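Aspartate--tRNA(Asp/Asn) ligase (Sulfolobus tokodaii, PDB 1WYD) probably charges both tRNA(Asp) and tRNA(Asn) with L-aspartate, first activating the amino acid with ATP and then transferring it to the acceptor end of the tRNA. Local coordinates at residues B[399-402]-B[403-407]; B[249-252]-B[253-257]; B[238-241]-B[242-245]; B[142-145]-B[146-150]. One frame throughout, in Å; residues are numbered along the deposited sequence.

Interaction 1: B[399-402]-B[403-407]; sequences MGLA and RLMVM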
# COMPACT_ATOMS: atom_id res chain seq x y z
N MET B 399 -10.37 7.91 -3.52
CA MET B 399 -10.81 8.29 -2.20
C MET B 399 -9.59 8.63 -1.34
O MET B 399 -8.60 7.90 -1.35
CB MET B 399 -11.54 7.13 -1.59
CG MET B 399 -11.67 7.14 -0.08
SD MET B 399 -13.20 6.06 0.38
CE MET B 399 -12.60 4.50 0.12
N GLY B 400 -9.71 9.69 -0.54
CA GLY B 400 -8.66 10.05 0.36
C GLY B 400 -8.78 9.28 1.63
O GLY B 400 -9.80 9.37 2.29
N LEU B 401 -7.73 8.54 1.99
CA LEU B 401 -7.75 7.82 3.22
C LEU B 401 -8.08 8.70 4.43
O LEU B 401 -9.04 8.44 5.17
CB LEU B 401 -6.48 6.99 3.40
CG LEU B 401 -6.30 6.15 4.67
CD1 LEU B 401 -7.53 5.16 4.92
CD2 LEU B 401 -4.99 5.39 4.65
N ALA B 402 -7.34 9.76 4.64
CA ALA B 402 -7.55 10.48 5.86
C ALA B 402 -8.91 11.22 5.91
O ALA B 402 -9.46 11.42 7.00
CB ALA B 402 -6.42 11.41 6.14
N ARG B 403 -9.42 11.62 4.74
CA ARG B 403 -10.75 12.18 4.68
C ARG B 403 -11.76 11.09 5.06
O ARG B 403 -12.67 11.35 5.84
CB ARG B 403 -11.05 12.72 3.30
CG ARG B 403 -10.91 14.18 3.20
CD ARG B 403 -10.31 14.56 1.91
NE ARG B 403 -9.93 15.97 1.84
CZ ARG B 403 -10.71 16.89 1.30
NH1 ARG B 403 -11.91 16.55 0.82
NH2 ARG B 403 -10.31 18.14 1.26
N LEU B 404 -11.58 9.87 4.54
CA LEU B 404 -12.46 8.73 4.88
C LEU B 404 -12.35 8.49 6.37
O LEU B 404 -13.31 8.09 7.00
CB LEU B 404 -12.05 7.45 4.14
CG LEU B 404 -12.53 6.09 4.66
CD1 LEU B 404 -14.11 5.88 4.52
CD2 LEU B 404 -11.74 4.94 4.00
N MET B 405 -11.20 8.79 6.94
CA MET B 405 -11.08 8.57 8.38
C MET B 405 -12.00 9.46 9.25
O MET B 405 -12.42 9.03 10.33
CB MET B 405 -9.63 8.63 8.80
CG MET B 405 -8.87 7.40 8.35
SD MET B 405 -9.27 5.92 9.35
CE MET B 405 -8.93 6.39 10.99
N VAL B 406 -12.32 10.68 8.77
CA VAL B 406 -13.26 11.57 9.44
C VAL B 406 -14.63 10.90 9.59
O VAL B 406 -15.26 10.96 10.65
CB VAL B 406 -13.47 12.86 8.66
CG1 VAL B 406 -14.57 13.71 9.29
CG2 VAL B 406 -12.15 13.66 8.57
N MET B 407 -15.08 10.26 8.51
CA MET B 407 -16.32 9.52 8.52
C MET B 407 -16.24 8.29 9.46
O MET B 407 -17.24 7.81 9.99
CB MET B 407 -16.68 9.14 7.05
CG MET B 407 -17.84 8.19 6.90
SD MET B 407 -17.98 7.55 5.22
CE MET B 407 -19.75 7.33 5.24
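G400 and L404 are joined where strand 394-400 runs straight into helix 401-409. This is the strand-to-helix turn of class II synthetase motif 3.

Backbone bonds start the helix. G400 is the N-cap, and its O accepts L404 N at 2.9 Å, with an N-H...O angle of 163°. M405 N bonds to L401 O at 2.8 Å, more bent, at 137°. The next bond, from V406 N to A402 O, is weak.

Apolar contacts fill the buried side. The M399 chain bends at its last torsion (chi3 75°), which brings CE to 4.0 Å from L404 CD2. The two side chains cross at a slant. L401 CD1 sits 4.3 Å from both L404 CD2 and M405 CG, packing loosely on both within its own helix. M226 of strand 222-231 packs on M399, L401 and L404.

The charged group turns the other way. R403 bonds through NH1 to E352 O and through NH2 to F218 O. Its NE forms a salt bridge to the sulfonate of a HEPES molecule, probably from the crystallisation liquor. G400 to R403 are predicted to bind ATP. Two carbonyls thus fix the arginine's guanidinium, and the anion at NE is consistent with a pocket suited to phosphate.

Interaction 2: B[249-252]-B[253-257]; sequences IVKT and IKEEG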
# COMPACT_ATOMS: atom_id res chain seq x y z
N ILE B 249 -16.53 -1.44 4.86
CA ILE B 249 -15.66 -0.65 5.70
C ILE B 249 -16.37 -0.33 7.01
O ILE B 249 -15.92 -0.74 8.06
CB ILE B 249 -15.15 0.66 4.95
CG1 ILE B 249 -14.12 0.29 3.89
CG2 ILE B 249 -14.49 1.59 5.92
CD1 ILE B 249 -13.71 1.41 3.02
N VAL B 250 -17.47 0.40 6.96
CA VAL B 250 -18.17 0.75 8.20
C VAL B 250 -18.60 -0.49 9.00
O VAL B 250 -18.47 -0.53 10.25
CB VAL B 250 -19.34 1.69 7.95
CG1 VAL B 250 -18.86 2.98 7.22
CG2 VAL B 250 -20.38 1.02 7.14
N LYS B 251 -19.02 -1.53 8.28
CA LYS B 251 -19.35 -2.80 8.94
C LYS B 251 -18.15 -3.40 9.67
O LYS B 251 -18.28 -3.91 10.78
CB LYS B 251 -19.92 -3.81 7.93
CG LYS B 251 -20.59 -5.03 8.55
CD LYS B 251 -20.86 -6.09 7.47
CE LYS B 251 -21.75 -7.23 8.01
NZ LYS B 251 -21.20 -8.57 7.60
N THR B 252 -16.97 -3.35 9.06
CA THR B 252 -15.78 -3.87 9.74
C THR B 252 -15.41 -3.05 10.98
O THR B 252 -15.01 -3.60 12.02
CB THR B 252 -14.60 -3.98 8.77
OG1 THR B 252 -14.95 -4.83 7.65
CG2 THR B 252 -13.44 -4.69 9.42
N ILE B 253 -15.52 -1.73 10.87
CA ILE B 253 -15.18 -0.86 11.98
C ILE B 253 -16.16 -1.18 13.11
O ILE B 253 -15.73 -1.43 14.24
CB ILE B 253 -15.25 0.64 11.60
CG1 ILE B 253 -14.44 0.95 10.33
CG2 ILE B 253 -14.80 1.50 12.77
CD1 ILE B 253 -13.00 0.39 10.28
N LYS B 254 -17.46 -1.21 12.80
CA LYS B 254 -18.53 -1.59 13.76
C LYS B 254 -18.38 -2.93 14.50
O LYS B 254 -18.77 -3.03 15.66
CB LYS B 254 -19.91 -1.49 13.11
CG LYS B 254 -20.49 -0.10 13.16
CD LYS B 254 -21.81 0.02 12.42
CE LYS B 254 -22.12 1.50 12.13
NZ LYS B 254 -23.37 1.73 11.32
N GLU B 255 -17.81 -3.93 13.86
CA GLU B 255 -17.61 -5.24 14.49
C GLU B 255 -16.23 -5.46 15.10
O GLU B 255 -16.11 -5.93 16.22
CB GLU B 255 -17.87 -6.36 13.47
CG GLU B 255 -19.34 -6.68 13.24
CD GLU B 255 -19.55 -7.48 11.96
OE1 GLU B 255 -20.68 -7.47 11.45
OE2 GLU B 255 -18.59 -8.12 11.48
N GLU B 256 -15.20 -5.15 14.33
CA GLU B 256 -13.82 -5.39 14.73
C GLU B 256 -13.17 -4.19 15.43
O GLU B 256 -12.13 -4.33 16.04
CB GLU B 256 -13.01 -5.78 13.49
CG GLU B 256 -12.88 -7.27 13.20
CD GLU B 256 -12.01 -7.53 11.96
OE1 GLU B 256 -12.57 -7.58 10.86
OE2 GLU B 256 -10.75 -7.67 12.09
N GLY B 257 -13.79 -3.02 15.33
CA GLY B 257 -13.33 -1.86 16.06
C GLY B 257 -14.28 -1.30 17.11
O GLY B 257 -14.30 -0.09 17.34
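T252 O takes two backbone N-H groups near the C-terminal end of helix 235-256. E256 N gives the stronger bond, 2.8 Å to T252 O, and E255 N adds a weak one. The E256 donor lies 22° out of the carbonyl plane. This is the last alpha-helical turn before G257, the first residue to leave helical geometry.

K254 N reaches V250 O at 2.8 Å, nearly straight at 171°. The bond from I253 N to I249 O is also fairly straight. E255 N meets K251 O at a poorer angle, 140°, which fits its lean toward T252 O.

On the side facing helix 128-150, T252 and E256 lie alongside each other and point the same way. T252 CG2 stands anti to the backbone N, which sets the methyl 3.3 Å from E256 OE1. The other branch, OG1, bonds back to N248 O, so the buried hydroxyl is satisfied within the helix. E256 OE1 itself forms a salt bridge with K142 of helix 128-150. I253 packs on I136 of that helix and on L408 of helix 401-409, so this end of the helix lies against both.

On the exposed side K251 and E255 cross at an angle. Their opposite charges probably attract but form no salt bridge: K251 NZ is 4.0 Å from E255 OE1. The carbon before it is nearer, with K251 CE at 3.6 Å from that same oxygen.

Interaction 3: B[238-241]-B[242-245]; sequences VMQL and LEKI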
# COMPACT_ATOMS: atom_id res chain seq x y z
N VAL B 238 -19.08 1.94 -10.93
CA VAL B 238 -18.09 2.16 -9.90
C VAL B 238 -18.71 2.79 -8.64
O VAL B 238 -18.35 2.43 -7.50
CB VAL B 238 -16.82 2.93 -10.44
CG1 VAL B 238 -16.12 2.10 -11.52
CG2 VAL B 238 -17.16 4.29 -10.97
N MET B 239 -19.66 3.69 -8.84
CA MET B 239 -20.42 4.20 -7.70
C MET B 239 -21.06 3.05 -6.88
O MET B 239 -20.96 3.02 -5.65
CB MET B 239 -21.44 5.26 -8.12
CG MET B 239 -20.83 6.61 -8.27
SD MET B 239 -22.03 7.95 -8.39
CE MET B 239 -22.57 7.84 -10.15
N GLN B 240 -21.63 2.06 -7.57
CA GLN B 240 -22.14 0.85 -6.90
C GLN B 240 -21.07 -0.06 -6.29
O GLN B 240 -21.33 -0.78 -5.32
CB GLN B 240 -22.94 0.02 -7.88
CG GLN B 240 -24.38 0.36 -7.88
CD GLN B 240 -25.11 -0.43 -8.94
OE1 GLN B 240 -24.86 -1.64 -9.12
NE2 GLN B 240 -26.00 0.25 -9.66
N LEU B 241 -19.89 -0.08 -6.89
CA LEU B 241 -18.76 -0.80 -6.30
C LEU B 241 -18.38 -0.11 -4.98
O LEU B 241 -18.20 -0.77 -3.95
CB LEU B 241 -17.58 -0.79 -7.27
CG LEU B 241 -16.48 -1.86 -7.27
CD1 LEU B 241 -15.17 -1.14 -7.57
CD2 LEU B 241 -16.37 -2.65 -5.99
N LEU B 242 -18.28 1.22 -5.03
CA LEU B 242 -17.79 1.98 -3.89
C LEU B 242 -18.78 1.85 -2.74
O LEU B 242 -18.38 1.61 -1.61
CB LEU B 242 -17.50 3.44 -4.29
CG LEU B 242 -17.62 4.57 -3.30
CD1 LEU B 242 -16.35 4.71 -2.49
CD2 LEU B 242 -17.89 5.80 -4.03
N GLU B 243 -20.07 1.97 -3.04
CA GLU B 243 -21.15 1.70 -2.08
C GLU B 243 -20.86 0.41 -1.31
O GLU B 243 -20.85 0.39 -0.08
CB GLU B 243 -22.51 1.60 -2.81
CG GLU B 243 -23.16 2.94 -3.19
CD GLU B 243 -24.53 2.82 -3.89
OE1 GLU B 243 -24.85 1.75 -4.50
OE2 GLU B 243 -25.31 3.81 -3.85
N LYS B 244 -20.59 -0.66 -2.03
CA LYS B 244 -20.33 -1.93 -1.38
C LYS B 244 -19.05 -1.94 -0.53
O LYS B 244 -19.01 -2.55 0.54
CB LYS B 244 -20.31 -3.06 -2.41
CG LYS B 244 -21.71 -3.38 -2.99
CD LYS B 244 -21.66 -3.95 -4.44
CE LYS B 244 -21.47 -5.47 -4.48
NZ LYS B 244 -21.80 -6.05 -5.85
N ILE B 245 -18.01 -1.27 -1.05
CA ILE B 245 -16.75 -1.04 -0.35
C ILE B 245 -16.99 -0.32 0.99
O ILE B 245 -16.63 -0.81 2.05
CB ILE B 245 -15.79 -0.21 -1.27
CG1 ILE B 245 -15.30 -1.05 -2.46
CG2 ILE B 245 -14.60 0.40 -0.46
CD1 ILE B 245 -14.32 -0.32 -3.33
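The N-terminal half of helix 235-256 holds this contact, in the class II catalytic domain. Two i to i+4 bonds are firm at the start: L242 N to V238 O at 2.8 Å, and E243 N to M239 O at 3.0 Å and 172°. The bond from K244 N to Q240 O is weak. I245 N then meets L241 O at 2.9 Å, in the carbonyl plane.

L241 and I245 cross on the side facing helix 128-150, with L241 CD2 4.0 Å from I245 CG1. I245 CG1 is anti to the carbonyl carbon (chi1 -70°) and lies beside its own N, so it also comes 3.3 Å from L241 O. Both side chains touch L148 of the neighbouring helix.

E243 runs back along the helix. Its CG lies 3.3 Å from M239 O, and OE1 rests 3.7 Å from Q240 CG. OE2 accepts a hydrogen bond from I275 N. A leucine at E243 would probably leave that I275 N-H without its acceptor and weaken the tie between the helix and that segment. The buried carboxylate therefore ties the helix to the segment leading into strand 276-279, while the aliphatic pair packs it against helix 128-150.

Interaction 4: B[142-145]-B[146-150]; sequences KAFR and ETLYK
The F144 side chain swings away from its own N (chi1 171°), while L148 leans back beside its N (chi1 -78°). Together these torsions put L148 CD1 over one face of the F144 ring. It is a CH-pi contact one turn apart on helix 128-150: CD1 is 3.5 Å from the ring centroid and 16° off the normal.

R145 and Y149 lie side by side and point the same way. Y149 CE2 is 3.7 Å from R145 CB, and Y149 OH is 3.7 Å from R145 CD. R145 O sits over a face of the tyrosine ring and also accepts Y149 N at 2.8 Å. This side of the helix meets the second subunit of the homodimer. There R145 NH1 forms a salt bridge with E155 of the second subunit, and Y149 makes a cation-pi contact with K142 of that subunit. With the Y149 ring gone, as in an alanine here, that lysine would probably lose its aromatic partner and the R145 chain be less confined.

On a third side a water joins K142 and E146. It accepts from K142 NZ at 2.9 Å and donates to E146 OE2. Beyond its bridge to E256, K142 thus shares a water with E146, whose OE2 also bonds N248 ND2. F144 and L148 pack on the catalytic sheet. F144 and T147 also pack on helix 235-256, where K142 and E146 add polar ties, while R145 and Y149 meet the dimer partner.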
# COMPACT_ATOMS: atom_id res chain seq x y z
N LYS B 142 -7.90 -3.01 5.14
CA LYS B 142 -8.18 -4.42 5.03
C LYS B 142 -9.56 -4.59 4.38
O LYS B 142 -9.69 -5.30 3.40
CB LYS B 142 -8.11 -5.07 6.44
CG LYS B 142 -8.03 -6.58 6.43
CD LYS B 142 -8.82 -7.23 7.59
CE LYS B 142 -10.26 -6.68 7.69
NZ LYS B 142 -11.25 -7.64 8.27
N ALA B 143 -10.55 -3.86 4.88
CA ALA B 143 -11.93 -4.03 4.41
C ALA B 143 -12.06 -3.52 3.00
O ALA B 143 -12.89 -4.02 2.22
CB ALA B 143 -12.95 -3.30 5.30
N PHE B 144 -11.22 -2.53 2.67
CA PHE B 144 -11.22 -1.93 1.35
C PHE B 144 -10.74 -2.98 0.36
O PHE B 144 -11.33 -3.17 -0.68
CB PHE B 144 -10.30 -0.70 1.35
CG PHE B 144 -10.02 -0.10 -0.01
CD1 PHE B 144 -10.97 0.73 -0.62
CD2 PHE B 144 -8.79 -0.33 -0.65
CE1 PHE B 144 -10.73 1.30 -1.85
CE2 PHE B 144 -8.52 0.25 -1.91
CZ PHE B 144 -9.50 1.10 -2.51
N ARG B 145 -9.64 -3.65 0.68
CA ARG B 145 -9.03 -4.55 -0.28
C ARG B 145 -9.89 -5.81 -0.39
O ARG B 145 -10.11 -6.34 -1.48
CB ARG B 145 -7.61 -4.86 0.13
CG ARG B 145 -6.66 -3.66 0.04
CD ARG B 145 -5.22 -4.08 0.16
NE ARG B 145 -4.32 -2.95 0.33
CZ ARG B 145 -3.90 -2.47 1.50
NH1 ARG B 145 -4.32 -3.03 2.62
NH2 ARG B 145 -3.05 -1.43 1.55
N GLU B 146 -10.40 -6.27 0.75
CA GLU B 146 -11.25 -7.46 0.80
C GLU B 146 -12.40 -7.41 -0.21
O GLU B 146 -12.55 -8.32 -1.02
CB GLU B 146 -11.74 -7.64 2.24
CG GLU B 146 -12.73 -8.75 2.47
CD GLU B 146 -13.24 -8.69 3.89
OE1 GLU B 146 -12.88 -9.59 4.69
OE2 GLU B 146 -13.96 -7.72 4.21
N THR B 147 -13.15 -6.31 -0.20
CA THR B 147 -14.25 -6.10 -1.13
C THR B 147 -13.77 -6.17 -2.56
O THR B 147 -14.44 -6.76 -3.43
CB THR B 147 -14.94 -4.74 -0.88
OG1 THR B 147 -15.48 -4.74 0.43
CG2 THR B 147 -16.21 -4.60 -1.74
N LEU B 148 -12.59 -5.58 -2.79
CA LEU B 148 -12.04 -5.47 -4.13
C LEU B 148 -11.58 -6.80 -4.70
O LEU B 148 -11.77 -7.06 -5.91
CB LEU B 148 -10.93 -4.41 -4.16
CG LEU B 148 -11.54 -3.02 -4.18
CD1 LEU B 148 -10.55 -2.02 -3.60
CD2 LEU B 148 -11.99 -2.65 -5.59
N TYR B 149 -10.96 -7.63 -3.84
CA TYR B 149 -10.51 -8.97 -4.21
C TYR B 149 -11.70 -9.82 -4.56
O TYR B 149 -11.62 -10.61 -5.47
CB TYR B 149 -9.78 -9.69 -3.05
CG TYR B 149 -8.49 -9.11 -2.58
CD1 TYR B 149 -7.50 -8.74 -3.49
CD2 TYR B 149 -8.24 -8.94 -1.22
CE1 TYR B 149 -6.28 -8.20 -3.05
CE2 TYR B 149 -7.01 -8.39 -0.76
CZ TYR B 149 -6.04 -8.02 -1.68
OH TYR B 149 -4.81 -7.49 -1.26
N LYS B 150 -12.79 -9.64 -3.82
CA LYS B 150 -14.04 -10.37 -4.11
C LYS B 150 -14.55 -10.05 -5.52
O LYS B 150 -15.21 -10.89 -6.13
CB LYS B 150 -15.12 -10.04 -3.08
CG LYS B 150 -16.15 -11.13 -2.86
CD LYS B 150 -17.44 -10.64 -2.12
CE LYS B 150 -17.22 -10.28 -0.63
NZ LYS B 150 -16.39 -11.27 0.19
O HOH W 1 -13.36 -6.92 6.49

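All four interactions lie in the class II catalytic domain, in the chain order 4, 3, 2, 1. Interaction 4 is on helix 128-150, interactions 3 and 2 share helix 235-256, and interaction 1 joins strand 394-400 to helix 401-409. Their centres are 11 to 17 Å apart. Helices 128-150 and 235-256 pack together at interactions 3 and 2: I245 CG2 is 3.7 Å from F144 CD1, and K142 NZ meets E256 OE1 at 2.9 Å. Interaction 1 touches interaction 4 through M399 and F144, and interaction 2 through L404 and I249. The predicted ATP-site turn is thus backed by two helices, one of which also reaches the dimer interface.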